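Local coordinates for Mll7089 protein (Mesorhizobium loti, PDB 2OZ8), which is of unknown function but is a mandelate racemase/muconate lactonizing enzyme relative that probably binds magnesium and may act as a hydro-lyase, at residues A105-L110 with V276-R281; P121-L126 with G303-V308; G48-L53 with S99-E104. All coordinates share one frame; numbering follows the deposited sequence.

Interaction 1 (A105-L110 with V276-R281); sequences AVQVAL and VTDVMR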
loop_
_atom_site.group_PDB
_atom_site.type_symbol
_atom_site.label_atom_id
_atom_site.label_comp_id
_atom_site.label_asym_id
_atom_site.label_seq_id
_atom_site.Cartn_x
_atom_site.Cartn_y
_atom_site.Cartn_z
ATOM N N ALA A 105 19.808 -28.397 18.914
ATOM C CA ALA A 105 20.364 -29.704 19.338
ATOM C C ALA A 105 19.322 -30.814 19.291
ATOM O O ALA A 105 19.573 -31.930 18.787
ATOM C CB ALA A 105 20.952 -29.590 20.780
ATOM N N VAL A 106 18.149 -30.505 19.814
ATOM C CA VAL A 106 17.046 -31.451 19.773
ATOM C C VAL A 106 16.717 -31.825 18.350
ATOM O O VAL A 106 16.559 -33.005 18.076
ATOM C CB VAL A 106 15.774 -30.955 20.542
ATOM C CG1 VAL A 106 14.653 -31.984 20.466
ATOM C CG2 VAL A 106 16.100 -30.714 21.990
ATOM N N GLN A 107 16.632 -30.857 17.441
ATOM C CA GLN A 107 16.234 -31.161 16.043
ATOM C C GLN A 107 17.317 -31.983 15.324
ATOM O O GLN A 107 17.017 -32.904 14.582
ATOM C CB GLN A 107 15.879 -29.885 15.234
ATOM C CG GLN A 107 14.572 -29.130 15.689
ATOM C CD GLN A 107 14.139 -27.926 14.756
ATOM O OE1 GLN A 107 14.774 -27.609 13.745
ATOM N NE2 GLN A 107 13.041 -27.291 15.104
ATOM N N VAL A 108 18.565 -31.639 15.556
ATOM C CA VAL A 108 19.683 -32.385 15.017
ATOM C C VAL A 108 19.749 -33.824 15.563
ATOM O O VAL A 108 19.892 -34.765 14.794
ATOM C CB VAL A 108 21.029 -31.638 15.277
ATOM C CG1 VAL A 108 22.208 -32.427 14.729
ATOM C CG2 VAL A 108 20.967 -30.283 14.666
ATOM N N ALA A 109 19.614 -33.982 16.874
ATOM C CA ALA A 109 19.602 -35.316 17.486
ATOM C C ALA A 109 18.389 -36.151 17.061
ATOM O O ALA A 109 18.550 -37.311 16.683
ATOM C CB ALA A 109 19.663 -35.213 18.969
ATOM N N LEU A 110 17.194 -35.559 17.078
ATOM C CA LEU A 110 15.975 -36.257 16.575
ATOM C C LEU A 110 16.082 -36.757 15.133
ATOM O O LEU A 110 15.783 -37.931 14.870
ATOM C CB LEU A 110 14.711 -35.400 16.738
ATOM C CG LEU A 110 14.195 -35.190 18.151
ATOM C CD1 LEU A 110 12.967 -34.336 18.116
ATOM C CD2 LEU A 110 13.950 -36.595 18.835
ATOM N N VAL A 276 17.349 -28.301 11.958
ATOM C CA VAL A 276 16.957 -29.136 10.815
ATOM C C VAL A 276 15.528 -28.971 10.379
ATOM O O VAL A 276 15.302 -28.725 9.214
ATOM C CB VAL A 276 17.225 -30.645 10.994
ATOM C CG1 VAL A 276 16.866 -31.396 9.679
ATOM C CG2 VAL A 276 18.621 -30.889 11.432
ATOM N N THR A 277 14.575 -29.134 11.284
ATOM C CA THR A 277 13.174 -29.039 10.924
ATOM C C THR A 277 12.765 -27.631 10.475
ATOM O O THR A 277 12.041 -27.491 9.486
ATOM C CB THR A 277 12.232 -29.458 12.106
ATOM O OG1 THR A 277 12.649 -30.726 12.652
ATOM C CG2 THR A 277 10.747 -29.530 11.628
ATOM N N ASP A 278 13.208 -26.594 11.179
ATOM C CA ASP A 278 12.908 -25.212 10.744
ATOM C C ASP A 278 13.469 -24.928 9.346
ATOM O O ASP A 278 12.801 -24.269 8.546
ATOM C CB ASP A 278 13.454 -24.146 11.689
ATOM C CG ASP A 278 13.044 -24.341 13.130
ATOM O OD1 ASP A 278 12.180 -25.197 13.414
ATOM O OD2 ASP A 278 13.603 -23.616 14.001
ATOM N N VAL A 279 14.699 -25.419 9.081
ATOM C CA VAL A 279 15.405 -25.211 7.803
ATOM C C VAL A 279 14.727 -25.861 6.632
ATOM O O VAL A 279 14.620 -25.246 5.552
ATOM C CB VAL A 279 16.878 -25.663 7.877
ATOM C CG1 VAL A 279 17.533 -25.647 6.514
ATOM C CG2 VAL A 279 17.649 -24.744 8.829
ATOM N N MET A 280 14.259 -27.093 6.805
ATOM C CA MET A 280 13.493 -27.720 5.721
ATOM C C MET A 280 12.129 -27.054 5.494
ATOM O O MET A 280 11.625 -26.991 4.368
ATOM C CB MET A 280 13.370 -29.227 5.902
ATOM C CG MET A 280 14.740 -29.948 5.951
ATOM S SD MET A 280 15.826 -29.841 4.489
ATOM C CE MET A 280 14.712 -30.630 3.320
ATOM N N ARG A 281 11.541 -26.506 6.540
ATOM C CA ARG A 281 10.292 -25.793 6.354
ATOM C C ARG A 281 10.535 -24.430 5.650
ATOM O O ARG A 281 9.809 -24.086 4.692
ATOM C CB ARG A 281 9.574 -25.602 7.699
ATOM C CG ARG A 281 8.919 -26.845 8.154
ATOM C CD ARG A 281 8.395 -26.780 9.578
ATOM N NE ARG A 281 7.774 -28.064 9.877
ATOM C CZ ARG A 281 7.300 -28.453 11.060
ATOM N NH1 ARG A 281 7.354 -27.648 12.128
ATOM N NH2 ARG A 281 6.763 -29.677 11.162
#

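Interaction 2 (P121-L126 with G303-V308); sequences PLHVLL and GVHMAV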
loop_
_atom_site.group_PDB
_atom_site.type_symbol
_atom_site.label_atom_id
_atom_site.label_comp_id
_atom_site.label_asym_id
_atom_site.label_seq_id
_atom_site.Cartn_x
_atom_site.Cartn_y
_atom_site.Cartn_z
ATOM N N PRO A 121 21.364 -42.398 5.568
ATOM C CA PRO A 121 22.057 -41.114 5.755
ATOM C C PRO A 121 21.025 -39.992 5.814
ATOM O O PRO A 121 20.048 -40.018 5.057
ATOM C CB PRO A 121 22.899 -40.964 4.487
ATOM C CG PRO A 121 22.857 -42.347 3.752
ATOM C CD PRO A 121 21.620 -43.005 4.237
ATOM N N LEU A 122 21.230 -39.022 6.698
ATOM C CA LEU A 122 20.254 -37.914 6.849
ATOM C C LEU A 122 19.802 -37.205 5.547
ATOM O O LEU A 122 18.599 -37.070 5.299
ATOM C CB LEU A 122 20.696 -36.924 7.929
ATOM C CG LEU A 122 19.727 -35.772 8.209
ATOM C CD1 LEU A 122 18.329 -36.267 8.698
ATOM C CD2 LEU A 122 20.346 -34.856 9.198
ATOM N N HIS A 123 20.743 -36.805 4.702
ATOM C CA HIS A 123 20.412 -36.153 3.439
ATOM C C HIS A 123 19.482 -36.941 2.501
ATOM O O HIS A 123 18.592 -36.351 1.856
ATOM C CB HIS A 123 21.679 -35.682 2.706
ATOM C CG HIS A 123 22.510 -36.777 2.128
ATOM N ND1 HIS A 123 22.471 -37.118 0.784
ATOM C CD2 HIS A 123 23.434 -37.594 2.698
ATOM C CE1 HIS A 123 23.339 -38.090 0.554
ATOM N NE2 HIS A 123 23.930 -38.401 1.698
ATOM N N VAL A 124 19.689 -38.252 2.411
ATOM C CA VAL A 124 18.806 -39.104 1.593
ATOM C C VAL A 124 17.378 -39.072 2.183
ATOM O O VAL A 124 16.408 -38.856 1.465
ATOM C CB VAL A 124 19.342 -40.575 1.470
ATOM C CG1 VAL A 124 18.357 -41.445 0.682
ATOM C CG2 VAL A 124 20.786 -40.603 0.844
ATOM N N LEU A 125 17.276 -39.245 3.494
ATOM C CA LEU A 125 15.998 -39.068 4.192
ATOM C C LEU A 125 15.417 -37.654 3.913
ATOM O O LEU A 125 14.184 -37.496 3.795
ATOM C CB LEU A 125 16.160 -39.293 5.702
ATOM C CG LEU A 125 14.914 -39.132 6.577
ATOM C CD1 LEU A 125 13.790 -40.231 6.325
ATOM C CD2 LEU A 125 15.343 -39.100 8.075
ATOM N N LEU A 126 16.301 -36.653 3.796
ATOM C CA LEU A 126 15.839 -35.261 3.527
ATOM C C LEU A 126 15.404 -35.050 2.077
ATOM O O LEU A 126 14.950 -33.962 1.737
ATOM C CB LEU A 126 16.834 -34.183 4.003
ATOM C CG LEU A 126 17.051 -34.159 5.534
ATOM C CD1 LEU A 126 18.100 -33.152 5.928
ATOM C CD2 LEU A 126 15.711 -34.006 6.323
ATOM N N GLY A 303 24.898 -29.361 9.140
ATOM C CA GLY A 303 24.001 -28.761 8.162
ATOM C C GLY A 303 24.354 -29.195 6.761
ATOM O O GLY A 303 23.672 -28.815 5.819
ATOM N N VAL A 304 25.427 -29.972 6.590
ATOM C CA VAL A 304 25.754 -30.479 5.255
ATOM C C VAL A 304 24.557 -31.199 4.568
ATOM O O VAL A 304 24.362 -31.139 3.353
ATOM C CB VAL A 304 27.084 -31.339 5.240
ATOM C CG1 VAL A 304 26.932 -32.708 5.983
ATOM C CG2 VAL A 304 27.608 -31.507 3.812
ATOM N N HIS A 305 23.721 -31.820 5.385
ATOM C CA HIS A 305 22.647 -32.644 4.895
ATOM C C HIS A 305 21.479 -31.853 4.346
ATOM O O HIS A 305 20.905 -32.251 3.334
ATOM C CB HIS A 305 22.216 -33.592 5.985
ATOM C CG HIS A 305 23.285 -34.568 6.349
ATOM N ND1 HIS A 305 23.466 -35.752 5.670
ATOM C CD2 HIS A 305 24.241 -34.527 7.311
ATOM C CE1 HIS A 305 24.495 -36.393 6.192
ATOM N NE2 HIS A 305 24.974 -35.676 7.193
ATOM N N MET A 306 21.120 -30.756 5.006
ATOM C CA MET A 306 20.118 -29.833 4.468
ATOM C C MET A 306 20.716 -29.087 3.293
ATOM O O MET A 306 20.028 -28.779 2.353
ATOM C CB MET A 306 19.592 -28.856 5.547
ATOM C CG MET A 306 19.070 -29.576 6.822
ATOM S SD MET A 306 20.258 -30.006 8.151
ATOM C CE MET A 306 20.424 -28.299 8.645
ATOM N N ALA A 307 22.015 -28.801 3.329
ATOM C CA ALA A 307 22.606 -28.023 2.230
ATOM C C ALA A 307 22.496 -28.791 0.949
ATOM O O ALA A 307 22.107 -28.223 -0.058
ATOM C CB ALA A 307 24.074 -27.619 2.508
ATOM N N VAL A 308 22.850 -30.078 0.981
ATOM C CA VAL A 308 22.785 -30.878 -0.230
ATOM C C VAL A 308 21.344 -31.234 -0.528
ATOM O O VAL A 308 21.057 -31.517 -1.669
ATOM C CB VAL A 308 23.696 -32.213 -0.251
ATOM C CG1 VAL A 308 25.099 -31.996 0.273
ATOM C CG2 VAL A 308 23.042 -33.373 0.473
#

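Interaction 3 (G48-L53 with S99-E104); sequences GFIQTL and SLPFHE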
loop_
_atom_site.group_PDB
_atom_site.type_symbol
_atom_site.label_atom_id
_atom_site.label_comp_id
_atom_site.label_asym_id
_atom_site.label_seq_id
_atom_site.Cartn_x
_atom_site.Cartn_y
_atom_site.Cartn_z
ATOM N N GLY A 48 23.162 -34.307 19.018
ATOM C CA GLY A 48 23.285 -32.908 18.630
ATOM C C GLY A 48 23.981 -32.084 19.698
ATOM O O GLY A 48 24.257 -32.591 20.775
ATOM N N PHE A 49 24.204 -30.801 19.401
ATOM C CA PHE A 49 25.073 -29.887 20.146
ATOM C C PHE A 49 24.438 -28.643 20.681
ATOM O O PHE A 49 23.807 -27.881 19.941
ATOM C CB PHE A 49 26.272 -29.516 19.276
ATOM C CG PHE A 49 27.116 -30.717 18.929
ATOM C CD1 PHE A 49 27.977 -31.261 19.861
ATOM C CD2 PHE A 49 26.985 -31.339 17.711
ATOM C CE1 PHE A 49 28.718 -32.387 19.541
ATOM C CE2 PHE A 49 27.743 -32.472 17.391
ATOM C CZ PHE A 49 28.585 -32.983 18.269
ATOM N N ILE A 50 24.650 -28.416 21.977
ATOM C CA ILE A 50 24.059 -27.289 22.665
ATOM C C ILE A 50 25.200 -26.326 22.825
ATOM O O ILE A 50 26.059 -26.527 23.640
ATOM C CB ILE A 50 23.481 -27.726 24.043
ATOM C CG1 ILE A 50 22.423 -28.805 23.869
ATOM C CG2 ILE A 50 22.965 -26.561 24.816
ATOM C CD1 ILE A 50 22.230 -29.670 25.109
ATOM N N GLN A 51 25.241 -25.291 22.003
ATOM C CA GLN A 51 26.340 -24.372 22.063
ATOM C C GLN A 51 25.897 -23.038 22.653
ATOM O O GLN A 51 24.838 -22.550 22.340
ATOM C CB GLN A 51 26.958 -24.217 20.688
ATOM C CG GLN A 51 28.259 -23.397 20.743
ATOM C CD GLN A 51 28.883 -23.176 19.410
ATOM O OE1 GLN A 51 28.247 -23.388 18.370
ATOM N NE2 GLN A 51 30.155 -22.715 19.423
ATOM N N THR A 52 26.668 -22.489 23.583
ATOM C CA THR A 52 26.428 -21.103 23.983
ATOM C C THR A 52 27.543 -20.228 23.468
ATOM O O THR A 52 28.706 -20.623 23.427
ATOM C CB THR A 52 26.193 -20.860 25.488
ATOM O OG1 THR A 52 27.316 -21.302 26.257
ATOM C CG2 THR A 52 24.889 -21.516 25.985
ATOM N N LEU A 53 27.148 -19.041 23.028
ATOM C CA LEU A 53 28.047 -18.170 22.288
ATOM C C LEU A 53 28.661 -17.054 23.122
ATOM O O LEU A 53 29.794 -16.683 22.877
ATOM C CB LEU A 53 27.368 -17.636 21.017
ATOM C CG LEU A 53 26.935 -18.683 19.964
ATOM C CD1 LEU A 53 26.150 -17.995 18.832
ATOM C CD2 LEU A 53 28.125 -19.514 19.387
ATOM N N SER A 99 15.223 -22.444 29.129
ATOM C CA SER A 99 16.218 -21.780 29.950
ATOM C C SER A 99 17.641 -21.819 29.362
ATOM O O SER A 99 18.513 -21.044 29.797
ATOM C CB SER A 99 16.244 -22.370 31.351
ATOM O OG SER A 99 17.327 -21.759 32.032
ATOM N N LEU A 100 17.860 -22.744 28.412
ATOM C CA LEU A 100 19.134 -22.974 27.749
ATOM C C LEU A 100 18.817 -23.220 26.289
ATOM O O LEU A 100 17.719 -23.665 25.978
ATOM C CB LEU A 100 19.821 -24.211 28.354
ATOM C CG LEU A 100 20.539 -24.042 29.712
ATOM C CD1 LEU A 100 20.706 -25.367 30.432
ATOM C CD2 LEU A 100 21.893 -23.384 29.519
ATOM N N PRO A 101 19.764 -22.940 25.375
ATOM C CA PRO A 101 19.441 -23.165 23.960
ATOM C C PRO A 101 19.422 -24.663 23.482
ATOM O O PRO A 101 20.418 -25.160 22.916
ATOM C CB PRO A 101 20.515 -22.355 23.232
ATOM C CG PRO A 101 21.711 -22.361 24.157
ATOM C CD PRO A 101 21.128 -22.402 25.555
ATOM N N PHE A 102 18.272 -25.322 23.660
ATOM C CA PHE A 102 18.049 -26.722 23.267
ATOM C C PHE A 102 17.387 -26.945 21.870
ATOM O O PHE A 102 17.404 -28.058 21.295
ATOM C CB PHE A 102 17.132 -27.396 24.308
ATOM C CG PHE A 102 17.720 -27.486 25.697
ATOM C CD1 PHE A 102 18.982 -28.028 25.912
ATOM C CD2 PHE A 102 16.980 -27.079 26.802
ATOM C CE1 PHE A 102 19.487 -28.161 27.188
ATOM C CE2 PHE A 102 17.479 -27.216 28.083
ATOM C CZ PHE A 102 18.735 -27.740 28.277
ATOM N N HIS A 103 16.779 -25.897 21.341
ATOM C CA HIS A 103 15.976 -26.021 20.141
ATOM C C HIS A 103 16.756 -26.697 18.972
ATOM O O HIS A 103 16.319 -27.739 18.485
ATOM C CB HIS A 103 15.364 -24.645 19.796
ATOM C CG HIS A 103 14.509 -24.644 18.589
ATOM N ND1 HIS A 103 13.236 -25.174 18.584
ATOM C CD2 HIS A 103 14.728 -24.170 17.339
ATOM C CE1 HIS A 103 12.702 -25.025 17.383
ATOM N NE2 HIS A 103 13.590 -24.425 16.604
ATOM N N GLU A 104 17.915 -26.146 18.591
ATOM C CA GLU A 104 18.714 -26.707 17.504
ATOM C C GLU A 104 19.183 -28.161 17.759
ATOM O O GLU A 104 18.960 -29.029 16.924
ATOM C CB GLU A 104 19.905 -25.784 17.180
ATOM C CG GLU A 104 20.912 -26.331 16.156
ATOM C CD GLU A 104 21.849 -25.238 15.580
ATOM O OE1 GLU A 104 21.759 -24.039 15.997
ATOM O OE2 GLU A 104 22.688 -25.588 14.689
#

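Interaction 1 (A105-L110 with V276-R281)
Gln107 reaches from helix 103-118 to the first turn of helix 276-289 and meets Val276, Thr277 and Asp278. Its CG stands anti to the carbonyl carbon (chi1 -68°), and the chain runs extended from there, which carries the amide across the gap. Both polar atoms of the amide are bonded to Asp278. Asp278 N donates to Gln107 OE1 at 3.2 Å, tilted from the carbonyl plane. Gln107 NE2 donates to Asp278 OD1 at 2.8 Å. This second bond is nearly straight and lies in the amide plane, yet it comes down on OD1 from above the carboxylate. Amide and carboxylate are thus turned 89° apart, with both bonds fixing the rotation of the amide.

The helices run almost perpendicular, and the axes of the two short segments come within 9.2 Å. In the enolase fold this is a seam between the N-terminal capping domain, which holds helix 103-118, and the barrel domain, which holds helix 276-289.

The tight part is the Gln107 amide against that first turn, together with the buried Val276 and Thr277. Thr277 CB lies 3.5 Å from Gln107 OE1, and Val276 CG2 packs 4.0 Å from Val108 CG2. Thr277 OG1 is hydrogen-bonded to Trp111. An alanine here in place of Gln107 takes away both amide atoms, and Asp278 N and OD1 would probably be left without a mate on the other helix, with His103 still holding OD2.

The outer edge is more open, for Gln107 and Asp278 stay partly exposed. A sulfate, probably from the crystallisation liquor, sits about 4 Å from the Gln107 side chain.

Interaction 2 (P121-L126 with G303-V308)
His123 and His305 bring together the short helix 122-125, which follows helix 103-118 of the capping domain, and helix 304-309 of the enolase-type barrel domain.

One hydrogen bond joins the segments. His123 N, in the first helical turn after the N-cap residue Pro121, donates to His305 ND1 at 3.1 Å. The bond is bent (138°), and the donor is tilted from the ring plane. His305 NE2 is bonded to the carbonyl oxygen of His346, an arrangement consistent with a proton on NE2 and an accepting ND1. The buried ring is therefore held at both nitrogens. His123 ND1 is hydrogen-bonded to Ser128 OG.

Ring contacts come next. His305 CG stands anti to the carbonyl carbon (chi1 -65°), which brings the ring against helix 122-125. Leu122 CB lies over one face of the His305 ring, 4.0 Å from its centroid, in a CH-pi contact. The two imidazoles meet rim to rim, their planes 29° apart, so they do not stack.

The rest is apolar. Leu126 CD1 packs 3.8 Å from Met306 CG. Met306 also touches Val276, Val279 and Met280 of helix 276-289. Val308 CG2 comes within 3.5 Å of His123 CB.

Interaction 3 (G48-L53 with S99-E104)
Ile50, in the last part of strand 45-52, passes Phe102 with CA atoms 6.1 Å apart, where residues 100-102 make an inverse gamma turn centred on Pro101 on the way into helix 103-118. A weak backbone bond from Phe102 N to Leu100 O closes that turn.

Ile50 carries the inner half of the contact with its two branches. CG1 stands anti to the carbonyl carbon (chi1 -59°) and sends CD1 to the Phe102 ring. Ile50 CD1 arrives at the ring edge, near its plane, 3.7 Å from Phe102 CD1. The other branch, Ile50 CG2, rests 3.5 Å from Pro101 O. The CB of Phe102 points away from the strand, but the ring swings back to it. Leu100 CB lies over one face of this ring, and Phe67 meets it edge to face.

The outer half belongs to Pro101, whose ring is exposed. Pro101 CG lies 3.6 Å from Gln51 O and 3.8 Å from Thr52 CG2. Thr52 and Pro101 cross at about a right angle. The threonine gives its methyl to the proline, while OG1 turns to the carbonyl oxygen of Asn55.

The contact lies within the capping domain. It sets the lead-in to helix 103-118 against the antiparallel sheet, where strand 45-52 pairs with strand 27-40. Hydrocarbon meets hydrocarbon or a carbonyl oxygen throughout, so the fit probably rests on shape and on burial of Ile50 and Phe102, not on directed polar bonds.

From the N terminus, strand 45-52 comes first. Interaction 3 closes a loop of 45 residues that includes helix 60-70, and it ends at the start of helix 103-118. Interaction 1 opens directly after it on the same helix. Interaction 2 opens soon after, on helix 122-125. Both then span much of the barrel domain before they close, interaction 1 at 276-281 and interaction 2 at 303-308, so these two loops cross. They also touch, helix 276-289 against helix 304-309. Interaction 3 meets interaction 1 where Ala105 packs on Ile50, and through a probable hydrogen bond between His103 and Asp278. Together they tie the capping sheet to its helices and those helices to the barrel.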